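Local coordinates for protein bifunctional cytochrome P450/NADPH--P450 reductase (Deinococcus aerius, PDB 7F3H) that probably hydroxylates organic substrates at a haem iron, as the P450 part of a self-sufficient monooxygenase that draws electrons from NADPH through its fused reductase, at residues I54-P59 with Q355-L360; N31-A36 with I361-R366; L218-I223 with N256-V261; H174-A179 with A213-L218; A291-E296 with D316-I321. All blocks are in the same frame, centred on the assembly; numbering follows the deposited sequence.

Contact 1. Residues I54-P59 with Q355-L360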
# COMPACT_ATOMS: atom_id res chain seq x y z
N ILE A 54 14.68 15.38 5.77
CA ILE A 54 14.47 15.21 7.21
C ILE A 54 13.65 13.95 7.43
O ILE A 54 12.64 13.73 6.73
CB ILE A 54 13.79 16.44 7.83
CG1 ILE A 54 14.61 17.69 7.47
CG2 ILE A 54 13.64 16.28 9.34
CD1 ILE A 54 14.08 18.95 8.04
N GLN A 55 14.08 13.12 8.39
CA GLN A 55 13.40 11.87 8.75
C GLN A 55 12.94 11.90 10.21
O GLN A 55 13.74 12.21 11.11
CB GLN A 55 14.33 10.67 8.52
CG GLN A 55 14.71 10.43 7.05
CD GLN A 55 13.61 9.75 6.27
OE1 GLN A 55 12.65 9.21 6.83
NE2 GLN A 55 13.76 9.73 4.96
N ALA A 56 11.66 11.56 10.45
CA ALA A 56 11.09 11.59 11.80
C ALA A 56 10.47 10.27 12.19
O ALA A 56 9.70 9.69 11.42
CB ALA A 56 10.03 12.65 11.93
N TYR A 57 10.73 9.84 13.43
CA TYR A 57 10.31 8.54 13.95
C TYR A 57 10.02 8.52 15.46
O TYR A 57 9.51 7.51 15.97
CB TYR A 57 11.35 7.48 13.53
CG TYR A 57 12.78 7.88 13.84
CD1 TYR A 57 13.48 8.70 12.95
CD2 TYR A 57 13.45 7.42 14.97
CE1 TYR A 57 14.77 9.10 13.21
CE2 TYR A 57 14.76 7.80 15.22
CZ TYR A 57 15.40 8.65 14.34
OH TYR A 57 16.70 9.03 14.56
N ASP A 58 10.37 9.58 16.19
CA ASP A 58 9.96 9.71 17.60
C ASP A 58 8.44 9.81 17.69
O ASP A 58 7.85 10.68 17.02
CB ASP A 58 10.59 10.94 18.26
CG ASP A 58 10.25 11.06 19.75
OD1 ASP A 58 10.89 10.35 20.53
OD2 ASP A 58 9.38 11.86 20.15
N PRO A 59 7.77 8.99 18.50
CA PRO A 59 6.30 9.02 18.52
C PRO A 59 5.71 10.38 18.89
O PRO A 59 4.74 10.81 18.26
CB PRO A 59 5.93 7.94 19.55
CG PRO A 59 7.13 7.01 19.60
CD PRO A 59 8.33 7.92 19.37
N GLN A 355 9.29 23.13 4.25
CA GLN A 355 10.17 21.98 4.45
C GLN A 355 9.35 20.70 4.60
O GLN A 355 8.34 20.68 5.32
CB GLN A 355 11.04 22.20 5.70
CG GLN A 355 11.96 21.06 6.05
CD GLN A 355 12.94 20.69 4.93
OE1 GLN A 355 13.73 21.53 4.46
NE2 GLN A 355 12.92 19.42 4.52
N GLN A 356 9.72 19.66 3.84
CA GLN A 356 9.15 18.32 4.00
C GLN A 356 9.77 17.59 5.19
O GLN A 356 10.99 17.65 5.39
CB GLN A 356 9.40 17.47 2.75
CG GLN A 356 8.48 17.72 1.58
CD GLN A 356 8.73 16.76 0.46
OE1 GLN A 356 8.40 15.58 0.55
NE2 GLN A 356 9.37 17.24 -0.60
N VAL A 357 8.96 16.86 5.93
CA VAL A 357 9.44 15.91 6.94
C VAL A 357 8.86 14.55 6.62
O VAL A 357 7.63 14.40 6.53
CB VAL A 357 9.06 16.33 8.37
CG1 VAL A 357 9.62 15.32 9.37
CG2 VAL A 357 9.57 17.73 8.64
N ALA A 358 9.73 13.59 6.34
CA ALA A 358 9.30 12.22 6.08
C ALA A 358 9.03 11.49 7.40
O ALA A 358 9.84 11.56 8.34
CB ALA A 358 10.35 11.49 5.24
N LEU A 359 7.90 10.79 7.48
CA LEU A 359 7.66 9.86 8.59
C LEU A 359 8.39 8.55 8.31
O LEU A 359 8.02 7.80 7.40
CB LEU A 359 6.17 9.61 8.80
CG LEU A 359 5.20 10.78 8.79
CD1 LEU A 359 3.81 10.27 9.08
CD2 LEU A 359 5.59 11.78 9.84
N LEU A 360 9.39 8.23 9.13
CA LEU A 360 10.17 7.00 8.93
C LEU A 360 9.43 5.82 9.57
O LEU A 360 9.76 5.34 10.66
CB LEU A 360 11.58 7.20 9.47
CG LEU A 360 12.59 6.09 9.21
CD1 LEU A 360 12.77 5.82 7.69
CD2 LEU A 360 13.92 6.45 9.88
O HOH W 1 12.53 15.45 3.91
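Ile54 lays its CD1 methyl over the aliphatic part of Gln355, 3.6 Å from Gln355 CG, while its CG2 branch turns to Val357 CG1. Gln355 is bent at its second torsion (59°), which turns the amide so that NE2 donates to Gln356 O at 2.8 Å, on a lone pair in the carbonyl plane; NE2 also bonds Thr52 O of the strand opposite. Two residues on from Ile54, the small Ala56 lets its CB come within 3.7 Å of Val357 CG1. The backbones pair in parallel: Ala358 N donates to Ile54 O (2.9 Å), Ala56 N to Ala358 O (2.8 Å), and Leu360 N to Ala56 O (2.7 Å). A water links Ile54 N to Gln356 O. Tyr57 and Leu360 run side by side, with Tyr57 CD1 3.8 Å from Leu360 CD2, and the phenol OH reaches Ile39 O. These inner strands of the mixed P450 sheet are flanked by strands 43-48 and 336-339; helix 28-38 packs on Gln55, Tyr57 and Leu360, helix 59-65 on Ala56 and Val357.

Contact 2. Residues N31-A36 with I361-R366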
# COMPACT_ATOMS: atom_id res chain seq x y z
N ASN A 31 18.37 1.93 4.92
CA ASN A 31 19.48 2.76 5.37
C ASN A 31 19.00 3.80 6.38
O ASN A 31 19.68 4.06 7.39
CB ASN A 31 20.16 3.43 4.18
CG ASN A 31 20.64 2.43 3.15
OD1 ASN A 31 20.97 1.27 3.47
ND2 ASN A 31 20.73 2.88 1.90
N PHE A 32 17.86 4.42 6.10
CA PHE A 32 17.33 5.41 7.03
C PHE A 32 16.98 4.77 8.36
O PHE A 32 17.20 5.36 9.42
CB PHE A 32 16.09 6.08 6.45
CG PHE A 32 16.32 6.77 5.15
CD1 PHE A 32 17.57 7.27 4.83
CD2 PHE A 32 15.28 6.92 4.24
CE1 PHE A 32 17.77 7.92 3.63
CE2 PHE A 32 15.47 7.57 3.04
CZ PHE A 32 16.72 8.07 2.73
N PHE A 33 16.45 3.55 8.31
CA PHE A 33 16.11 2.83 9.54
C PHE A 33 17.35 2.57 10.41
O PHE A 33 17.30 2.77 11.64
CB PHE A 33 15.41 1.53 9.17
CG PHE A 33 15.16 0.65 10.33
CD1 PHE A 33 14.02 0.81 11.10
CD2 PHE A 33 16.06 -0.36 10.66
CE1 PHE A 33 13.77 -0.02 12.18
CE2 PHE A 33 15.82 -1.19 11.74
CZ PHE A 33 14.67 -1.01 12.51
N GLN A 34 18.47 2.14 9.80
CA GLN A 34 19.69 1.91 10.58
C GLN A 34 20.19 3.22 11.20
O GLN A 34 20.49 3.27 12.41
CB GLN A 34 20.80 1.30 9.71
CG GLN A 34 20.70 -0.20 9.44
CD GLN A 34 20.38 -1.08 10.67
OE1 GLN A 34 19.58 -2.01 10.58
NE2 GLN A 34 21.03 -0.81 11.80
N LEU A 35 20.28 4.29 10.39
CA LEU A 35 20.57 5.60 10.98
C LEU A 35 19.67 5.90 12.17
O LEU A 35 20.16 6.31 13.23
CB LEU A 35 20.45 6.77 10.02
CG LEU A 35 21.62 7.13 9.17
CD1 LEU A 35 21.18 8.29 8.25
CD2 LEU A 35 22.67 7.59 10.19
N ALA A 36 18.35 5.76 11.99
CA ALA A 36 17.43 6.11 13.06
C ALA A 36 17.80 5.35 14.33
O ALA A 36 17.76 5.91 15.44
CB ALA A 36 16.00 5.80 12.65
N ILE A 361 8.44 5.31 8.81
CA ILE A 361 7.48 4.35 9.36
C ILE A 361 8.14 3.13 9.99
O ILE A 361 7.74 2.74 11.09
CB ILE A 361 6.46 3.96 8.27
CG1 ILE A 361 5.66 5.16 7.74
CG2 ILE A 361 5.49 2.89 8.78
CD1 ILE A 361 4.74 5.87 8.81
N PRO A 362 9.11 2.46 9.36
CA PRO A 362 9.73 1.32 10.05
C PRO A 362 10.32 1.68 11.39
O PRO A 362 10.18 0.91 12.36
CB PRO A 362 10.80 0.85 9.06
CG PRO A 362 10.41 1.41 7.79
CD PRO A 362 9.68 2.66 8.02
N ALA A 363 10.99 2.83 11.49
CA ALA A 363 11.58 3.21 12.77
C ALA A 363 10.49 3.57 13.77
O ALA A 363 10.61 3.25 14.96
CB ALA A 363 12.56 4.35 12.57
N LEU A 364 9.42 4.24 13.32
CA LEU A 364 8.29 4.58 14.18
C LEU A 364 7.54 3.33 14.66
O LEU A 364 7.18 3.21 15.85
CB LEU A 364 7.35 5.52 13.44
CG LEU A 364 5.99 5.81 14.08
CD1 LEU A 364 6.10 6.65 15.34
CD2 LEU A 364 5.11 6.47 13.09
N HIS A 365 7.27 2.41 13.74
CA HIS A 365 6.54 1.20 14.05
C HIS A 365 7.30 0.28 14.99
O HIS A 365 6.73 -0.70 15.48
CB HIS A 365 6.20 0.49 12.75
CG HIS A 365 4.99 1.04 12.07
ND1 HIS A 365 4.42 0.45 10.97
CD2 HIS A 365 4.20 2.11 12.37
CE1 HIS A 365 3.34 1.12 10.61
NE2 HIS A 365 3.19 2.13 11.45
N ARG A 366 8.60 0.56 15.19
CA ARG A 366 9.47 -0.21 16.06
C ARG A 366 10.12 0.64 17.15
O ARG A 366 11.18 0.27 17.67
CB ARG A 366 10.56 -0.86 15.21
CG ARG A 366 10.07 -1.92 14.31
CD ARG A 366 11.27 -2.49 13.65
NE ARG A 366 10.90 -3.25 12.47
CZ ARG A 366 11.23 -4.52 12.28
NH1 ARG A 366 11.94 -5.14 13.22
NH2 ARG A 366 10.85 -5.16 11.17
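Phe33 reaches across to helix 361-365 with one edge of its ring. CG stands anti to the backbone N (chi1 173°), which carries the ring out from its own helix so that CD1 comes 3.7 Å from Ala363 N and CE1 3.7 Å from Pro362 O, both near the ring plane. CD1 also meets Pro362 CB at 3.8 Å, and CE1 lies 3.8 Å from Arg366 CD. A flat, apolar ring suits this place because its C-H edge can lie against backbone atoms and a methylene alike. The guanidinium of Arg366, 71° from the ring plane, is engaged elsewhere, in a salt bridge with Asp375 and a cation-pi contact with Phe328. In P450 terms the pairing joins the A helix, 28-38, to the short K' helix that follows a strand of the beta domain; the axes of the short segments are inclined at 42° and pass 9.1 Å apart. One turn after Phe33 comes Ala36, whose CB rests 3.7 Å from Ala363 CB. The two small methyls touch and let the helices come close here, and Tyr57 packs on Ala36 as well.

Contact 3. Residues L218-I223 with N256-V261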
# COMPACT_ATOMS: atom_id res chain seq x y z
N LEU A 218 -8.48 3.23 -22.76
CA LEU A 218 -9.30 2.10 -22.35
C LEU A 218 -10.32 2.53 -21.30
O LEU A 218 -11.52 2.20 -21.41
CB LEU A 218 -8.42 0.98 -21.81
CG LEU A 218 -9.08 -0.34 -21.35
CD1 LEU A 218 -8.13 -1.54 -21.55
CD2 LEU A 218 -9.62 -0.28 -19.88
N VAL A 219 -9.87 3.28 -20.28
CA VAL A 219 -10.79 3.60 -19.19
C VAL A 219 -11.91 4.52 -19.70
O VAL A 219 -13.09 4.28 -19.45
CB VAL A 219 -10.05 4.19 -17.97
CG1 VAL A 219 -11.05 4.68 -16.95
CG2 VAL A 219 -9.13 3.14 -17.30
N ASP A 220 -11.54 5.57 -20.44
CA ASP A 220 -12.48 6.48 -21.12
C ASP A 220 -13.55 5.76 -21.95
O ASP A 220 -14.72 6.12 -21.92
CB ASP A 220 -11.71 7.40 -22.05
CG ASP A 220 -10.95 8.47 -21.30
OD1 ASP A 220 -11.22 8.69 -20.10
OD2 ASP A 220 -10.05 9.08 -21.95
N GLU A 221 -13.13 4.76 -22.69
CA GLU A 221 -13.98 3.93 -23.50
C GLU A 221 -15.00 3.19 -22.62
O GLU A 221 -16.22 3.31 -22.82
CB GLU A 221 -12.87 3.16 -24.22
CG GLU A 221 -12.68 2.16 -25.33
CD GLU A 221 -12.84 0.60 -25.02
OE1 GLU A 221 -12.72 0.13 -23.80
OE2 GLU A 221 -12.95 -0.22 -26.07
N VAL A 222 -14.53 2.55 -21.56
CA VAL A 222 -15.45 1.93 -20.60
C VAL A 222 -16.44 2.97 -20.08
O VAL A 222 -17.66 2.70 -19.97
CB VAL A 222 -14.66 1.27 -19.45
CG1 VAL A 222 -15.50 1.03 -18.15
CG2 VAL A 222 -13.96 0.06 -19.96
N ILE A 223 -15.97 4.17 -19.77
CA ILE A 223 -16.83 5.21 -19.19
C ILE A 223 -17.91 5.68 -20.16
O ILE A 223 -19.09 5.75 -19.81
CB ILE A 223 -16.00 6.41 -18.68
CG1 ILE A 223 -15.40 6.12 -17.33
CG2 ILE A 223 -16.85 7.66 -18.59
CD1 ILE A 223 -14.22 7.06 -16.99
N ASN A 256 -12.18 13.30 -14.29
CA ASN A 256 -11.82 12.98 -12.92
C ASN A 256 -12.20 11.55 -12.54
O ASN A 256 -11.51 10.93 -11.73
CB ASN A 256 -12.43 13.99 -11.95
CG ASN A 256 -11.83 13.87 -10.56
OD1 ASN A 256 -12.35 13.12 -9.71
ND2 ASN A 256 -10.72 14.59 -10.33
N ILE A 257 -13.33 11.03 -13.06
CA ILE A 257 -13.65 9.62 -12.84
C ILE A 257 -12.54 8.71 -13.37
O ILE A 257 -12.15 7.73 -12.72
CB ILE A 257 -15.00 9.26 -13.48
CG1 ILE A 257 -16.13 9.98 -12.75
CG2 ILE A 257 -15.19 7.76 -13.48
CD1 ILE A 257 -17.47 9.90 -13.48
N ARG A 258 -12.05 9.00 -14.58
CA ARG A 258 -10.97 8.16 -15.09
C ARG A 258 -9.76 8.27 -14.18
O ARG A 258 -9.11 7.26 -13.87
CB ARG A 258 -10.61 8.51 -16.54
CG ARG A 258 -9.12 8.45 -16.78
CD ARG A 258 -8.73 8.60 -18.22
NE ARG A 258 -8.81 9.96 -18.75
CZ ARG A 258 -7.90 10.92 -18.55
NH1 ARG A 258 -6.86 10.68 -17.79
NH2 ARG A 258 -8.04 12.12 -19.10
N TYR A 259 -9.46 9.50 -13.73
CA TYR A 259 -8.36 9.72 -12.80
C TYR A 259 -8.53 8.89 -11.53
O TYR A 259 -7.58 8.25 -11.06
CB TYR A 259 -8.27 11.20 -12.45
CG TYR A 259 -7.53 12.00 -13.48
CD1 TYR A 259 -6.51 11.42 -14.24
CD2 TYR A 259 -7.83 13.34 -13.70
CE1 TYR A 259 -5.83 12.16 -15.19
CE2 TYR A 259 -7.14 14.08 -14.65
CZ TYR A 259 -6.15 13.49 -15.38
OH TYR A 259 -5.47 14.23 -16.30
N GLN A 260 -9.75 8.81 -11.00
CA GLN A 260 -9.98 8.00 -9.81
C GLN A 260 -9.77 6.52 -10.11
O GLN A 260 -9.19 5.79 -9.28
CB GLN A 260 -11.39 8.22 -9.24
CG GLN A 260 -11.76 9.67 -8.85
CD GLN A 260 -10.76 10.37 -7.93
OE1 GLN A 260 -9.94 9.73 -7.26
NE2 GLN A 260 -10.82 11.70 -7.91
N VAL A 261 -10.25 6.04 -11.26
CA VAL A 261 -10.01 4.64 -11.62
C VAL A 261 -8.50 4.35 -11.68
O VAL A 261 -8.00 3.36 -11.10
CB VAL A 261 -10.72 4.29 -12.94
CG1 VAL A 261 -10.15 2.99 -13.53
CG2 VAL A 261 -12.22 4.22 -12.71
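Val219 and Val261 meet tip to tip, and Val261 CG1 touches both methyls of its partner, 3.9 Å from Val219 CG1 and from Val219 CG2 alike. Short beta-branched side chains have few rotamers and reach only a little way from the helix, which suits close helix packing. Beside them, Val219 CG1 leans on Arg258 CB at 3.9 Å, so the root of the arginine belongs to the apolar layer although its head does not. Ile223 and Ile257 cross obliquely, with Ile223 CD1 3.7 Å from Ile257 CG2 and 3.8 Å from Arg258 N. One segment belongs to the G helix, 199-227, and the other to the long helix 254-285, which in P450s runs across the haem on its distal side; the short segments cross at 122°, and the side chain of Val261 is about 10 Å from the haem. On the partly exposed side of the crossing Arg258 forms a salt bridge with Asp220. Its chain is bent at the third torsion (75°), turning NE to Asp220 OD1 at 3.0 Å, and the same oxygen lies against the methylene next to it, 3.1 Å from Arg258 CD. The oxygen sits at the guanidinium edge, but the carboxylate plane is rotated 71° away, and the hydrogen bond is weak. A single nitrogen thus makes the link, without the two-pronged grip that coplanar groups allow.

Contact 4. Residues H174-A179 with A213-L218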
# COMPACT_ATOMS: atom_id res chain seq x y z
N HIS A 174 -2.48 -8.74 -19.37
CA HIS A 174 -3.19 -7.91 -20.35
C HIS A 174 -2.38 -6.65 -20.67
O HIS A 174 -1.75 -6.07 -19.77
CB HIS A 174 -4.56 -7.50 -19.80
CG HIS A 174 -5.46 -6.79 -20.77
ND1 HIS A 174 -5.17 -5.53 -21.27
CD2 HIS A 174 -6.68 -7.11 -21.26
CE1 HIS A 174 -6.16 -5.13 -22.05
NE2 HIS A 174 -7.09 -6.07 -22.05
N PRO A 175 -2.38 -6.18 -21.94
CA PRO A 175 -1.62 -4.97 -22.30
C PRO A 175 -1.86 -3.77 -21.41
O PRO A 175 -0.91 -3.04 -21.10
CB PRO A 175 -2.10 -4.69 -23.73
CG PRO A 175 -2.31 -6.05 -24.29
CD PRO A 175 -2.96 -6.83 -23.13
N PHE A 176 -3.12 -3.51 -21.01
CA PHE A 176 -3.41 -2.40 -20.10
C PHE A 176 -2.55 -2.49 -18.83
O PHE A 176 -1.97 -1.49 -18.40
CB PHE A 176 -4.90 -2.36 -19.77
CG PHE A 176 -5.30 -1.29 -18.76
CD1 PHE A 176 -5.28 -1.55 -17.39
CD2 PHE A 176 -5.74 -0.04 -19.18
CE1 PHE A 176 -5.66 -0.58 -16.47
CE2 PHE A 176 -6.12 0.93 -18.25
CZ PHE A 176 -6.08 0.65 -16.91
N LEU A 177 -2.39 -3.69 -18.28
CA LEU A 177 -1.59 -3.85 -17.06
C LEU A 177 -0.10 -3.80 -17.34
O LEU A 177 0.67 -3.34 -16.48
CB LEU A 177 -1.98 -5.14 -16.34
CG LEU A 177 -3.47 -5.21 -15.98
CD1 LEU A 177 -3.82 -6.56 -15.41
CD2 LEU A 177 -3.86 -4.10 -15.01
N GLN A 178 0.34 -4.23 -18.53
CA GLN A 178 1.75 -4.07 -18.89
C GLN A 178 2.10 -2.59 -19.04
O GLN A 178 3.17 -2.14 -18.59
CB GLN A 178 2.06 -4.83 -20.18
CG GLN A 178 2.21 -6.34 -20.00
CD GLN A 178 2.16 -7.11 -21.32
OE1 GLN A 178 1.94 -6.54 -22.39
NE2 GLN A 178 2.36 -8.42 -21.23
N ALA A 179 1.18 -1.81 -19.62
CA ALA A 179 1.36 -0.37 -19.72
C ALA A 179 1.40 0.27 -18.33
O ALA A 179 2.26 1.12 -18.04
CB ALA A 179 0.24 0.23 -20.58
N ALA A 213 -1.50 7.31 -22.40
CA ALA A 213 -2.61 7.53 -23.33
C ALA A 213 -3.42 6.25 -23.55
O ALA A 213 -4.65 6.27 -23.58
CB ALA A 213 -2.09 8.07 -24.66
N SER A 214 -2.73 5.13 -23.76
CA SER A 214 -3.43 3.87 -23.99
C SER A 214 -4.30 3.49 -22.78
O SER A 214 -5.43 3.00 -22.92
CB SER A 214 -2.42 2.77 -24.30
OG SER A 214 -1.67 2.43 -23.14
N MET A 215 -3.78 3.76 -21.57
CA MET A 215 -4.57 3.49 -20.36
C MET A 215 -5.79 4.41 -20.27
O MET A 215 -6.92 3.94 -20.07
CB MET A 215 -3.69 3.65 -19.12
CG MET A 215 -2.64 2.59 -19.06
SD MET A 215 -1.96 2.39 -17.42
CE MET A 215 -0.50 3.40 -17.55
N ASN A 216 -5.56 5.73 -20.40
CA ASN A 216 -6.66 6.69 -20.41
C ASN A 216 -7.71 6.29 -21.44
O ASN A 216 -8.90 6.35 -21.15
CB ASN A 216 -6.16 8.11 -20.71
CG ASN A 216 -5.21 8.64 -19.63
OD1 ASN A 216 -5.14 8.08 -18.54
ND2 ASN A 216 -4.47 9.73 -19.94
N GLU A 217 -7.27 5.88 -22.63
CA GLU A 217 -8.19 5.48 -23.70
C GLU A 217 -9.08 4.31 -23.28
O GLU A 217 -10.29 4.34 -23.51
CB GLU A 217 -7.42 5.12 -24.98
CG GLU A 217 -7.07 6.35 -25.83
CD GLU A 217 -8.30 6.98 -26.50
OE1 GLU A 217 -8.98 6.27 -27.28
OE2 GLU A 217 -8.57 8.19 -26.22
N LEU A 218 -8.48 3.23 -22.76
CA LEU A 218 -9.30 2.10 -22.35
C LEU A 218 -10.32 2.53 -21.30
O LEU A 218 -11.52 2.20 -21.41
CB LEU A 218 -8.42 0.98 -21.81
CG LEU A 218 -9.08 -0.34 -21.35
CD1 LEU A 218 -8.13 -1.54 -21.55
CD2 LEU A 218 -9.62 -0.28 -19.88
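A Met-aromatic contact between Met215 and Phe176 joins the F helix, 175-190, to the G helix, 199-227, the pair that in P450s forms a lid over the substrate pocket. Met215 SD stands over one face of the Phe176 ring, 4.6 Å from its centroid and 17° off the normal. Beyond the sulfur the chain bends, which carries the methyl to the backbone: Met215 CE lies 3.6 Å from Ala179 O. The edge of the same ring, at CE2, meets Met215 O in its plane at 3.6 Å. Leu218 crosses Phe176 at about a right angle, with its CD1 3.7 Å from Phe176 CD2, and Phe165 meets the ring too. Ala179, small enough for close approach, sets its CB 4.0 Å from Met215 CG. At the start of the F helix His174 is the N-cap: its ND1 offers a lone pair to Phe176 N at 2.9 Å, the donor lying in the plane of the imidazole, and its CE1 lies loosely by Leu218 CD1. With no hydrogen bond across the segments, the contact rests on sulfur, methyls and an aromatic ring, a largely nondirectional footing that could tolerate small shifts of the lid, as the F-G region makes in other P450s.

Contact 5. Residues A291-E296 with D316-I321; sequences AQAYAE and DVIPRI
Glu296 accepts three backbone hydrogen bonds at the start of helix 317-329, from Asp316 at the N-cap position and from Val317 and Ile318. The side chain is extended, with CG anti to the backbone N (chi1 167°), and its length brings the carboxylate to the helix start. OE1 accepts from Val317 N at 2.8 Å, on the syn side, and from Asp316 N at 2.8 Å, above the carboxylate plane; the two donors come from opposite faces. OE2 takes Ile318 N at 2.8 Å, again syn. Three N-H groups thus hold the buried group and fix its rotation, and they, with the helix N-terminus, would be expected to favour its charged form.

The ionic part lies within 316-321. Asp316 makes no capping bond with its side chain; its carboxylate turns to Arg320, which grips it side-on, NE to OD1 at 2.9 Å and NH2 to OD2 at 2.7 Å. Arg320 NH1 has a second acid in Asp380. A water accepts from Arg320 NH2 and, weakly, from Gln292 NE2.

Apolar contacts centre on Ala293, whose small CB admits Ile321 CD1 at 3.8 Å and Val317 CG1 at 4.1 Å. Val317 CG1 also touches Gln292 CB.

Here a remote carboxylate caps a helix N-terminus in place of the N-cap side chain, and the pair so joined is the J helix, 287-300, packed against the start of the K helix of the P450 fold.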
# COMPACT_ATOMS: atom_id res chain seq x y z
N ALA A 291 0.37 -21.75 12.58
CA ALA A 291 -0.43 -22.84 13.13
C ALA A 291 -1.76 -22.32 13.65
O ALA A 291 -2.82 -22.91 13.39
CB ALA A 291 0.34 -23.56 14.25
N GLN A 292 -1.72 -21.22 14.40
CA GLN A 292 -2.94 -20.60 14.93
C GLN A 292 -3.88 -20.19 13.80
O GLN A 292 -5.11 -20.34 13.91
CB GLN A 292 -2.61 -19.37 15.76
CG GLN A 292 -1.89 -19.61 17.08
CD GLN A 292 -1.49 -18.28 17.72
OE1 GLN A 292 -0.33 -17.86 17.65
NE2 GLN A 292 -2.46 -17.61 18.32
N ALA A 293 -3.32 -19.66 12.71
CA ALA A 293 -4.17 -19.26 11.58
C ALA A 293 -4.81 -20.47 10.89
O ALA A 293 -5.97 -20.41 10.46
CB ALA A 293 -3.36 -18.42 10.60
N TYR A 294 -4.05 -21.55 10.71
CA TYR A 294 -4.64 -22.77 10.18
C TYR A 294 -5.80 -23.25 11.07
O TYR A 294 -6.83 -23.74 10.58
CB TYR A 294 -3.58 -23.86 10.05
CG TYR A 294 -2.74 -23.87 8.78
CD1 TYR A 294 -3.32 -23.87 7.52
CD2 TYR A 294 -1.35 -24.02 8.86
CE1 TYR A 294 -2.53 -23.95 6.37
CE2 TYR A 294 -0.58 -24.10 7.75
CZ TYR A 294 -1.15 -24.07 6.50
OH TYR A 294 -0.32 -24.16 5.41
N ALA A 295 -5.61 -23.18 12.39
CA ALA A 295 -6.67 -23.57 13.33
C ALA A 295 -7.93 -22.72 13.13
O ALA A 295 -9.06 -23.24 13.15
CB ALA A 295 -6.16 -23.46 14.77
N GLU A 296 -7.76 -21.40 13.01
CA GLU A 296 -8.91 -20.51 12.78
C GLU A 296 -9.63 -20.89 11.48
O GLU A 296 -10.87 -21.01 11.45
CB GLU A 296 -8.41 -19.07 12.76
CG GLU A 296 -9.37 -18.05 12.25
CD GLU A 296 -9.03 -16.64 12.75
OE1 GLU A 296 -9.51 -16.25 13.85
OE2 GLU A 296 -8.28 -15.92 12.05
N ASP A 316 -10.40 -13.65 13.66
CA ASP A 316 -9.68 -12.95 14.73
C ASP A 316 -8.16 -13.02 14.57
O ASP A 316 -7.47 -11.98 14.61
CB ASP A 316 -10.03 -13.51 16.10
CG ASP A 316 -9.07 -13.06 17.15
OD1 ASP A 316 -8.84 -11.83 17.25
OD2 ASP A 316 -8.47 -13.92 17.81
N VAL A 317 -7.63 -14.24 14.42
CA VAL A 317 -6.19 -14.42 14.26
C VAL A 317 -5.69 -13.72 12.99
O VAL A 317 -4.74 -12.94 13.03
CB VAL A 317 -5.85 -15.92 14.23
CG1 VAL A 317 -4.39 -16.16 13.84
CG2 VAL A 317 -6.17 -16.57 15.58
N ILE A 318 -6.35 -13.97 11.86
CA ILE A 318 -5.86 -13.46 10.57
C ILE A 318 -5.84 -11.93 10.52
O ILE A 318 -4.83 -11.35 10.10
CB ILE A 318 -6.65 -14.09 9.42
CG1 ILE A 318 -6.14 -15.52 9.17
CG2 ILE A 318 -6.62 -13.26 8.17
CD1 ILE A 318 -6.91 -16.25 8.06
N PRO A 319 -6.91 -11.21 10.93
CA PRO A 319 -6.80 -9.75 11.08
C PRO A 319 -5.61 -9.31 11.94
O PRO A 319 -4.92 -8.35 11.59
CB PRO A 319 -8.14 -9.37 11.73
CG PRO A 319 -9.07 -10.42 11.33
CD PRO A 319 -8.28 -11.68 11.25
N ARG A 320 -5.38 -9.95 13.09
CA ARG A 320 -4.29 -9.47 13.94
C ARG A 320 -2.93 -9.75 13.31
O ARG A 320 -2.00 -8.94 13.42
CB ARG A 320 -4.44 -10.08 15.31
CG ARG A 320 -5.60 -9.47 16.11
CD ARG A 320 -5.61 -9.96 17.56
NE ARG A 320 -6.05 -11.35 17.68
CZ ARG A 320 -5.34 -12.34 18.23
NH1 ARG A 320 -4.11 -12.12 18.72
NH2 ARG A 320 -5.87 -13.56 18.30
N ILE A 321 -2.82 -10.87 12.59
CA ILE A 321 -1.63 -11.13 11.78
C ILE A 321 -1.37 -9.97 10.85
O ILE A 321 -0.23 -9.51 10.72
CB ILE A 321 -1.80 -12.43 10.97
CG1 ILE A 321 -1.63 -13.66 11.86
CG2 ILE A 321 -0.83 -12.45 9.80
CD1 ILE A 321 -2.12 -14.90 11.20
O HOH W 2 -3.57 -15.14 20.01

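Contacts 1 and 2 adjoin, their centres 10 Å apart: strand 356-359 runs straight into helix 361-365, and Tyr57 touches both Ala36 and Ala363. Contact 1 is buried and held by backbone hydrogen bonds, whereas contact 2, partly buried, relies on a ring edge and methyls. Contacts 3 and 4 share helix 199-227 and Leu218 on the lid side of the molecule; contact 3, buried, adds a weakly bonded salt bridge on its partly exposed side, while contact 4, partly buried, has a sulfur over a ring and no polar bond between segments. Contact 5 stands apart, about 11 Å from the nearest atoms of contact 2, a buried helix pair dominated by one carboxylate. Contact 4 lies across the chain's centre from contacts 1 and 2.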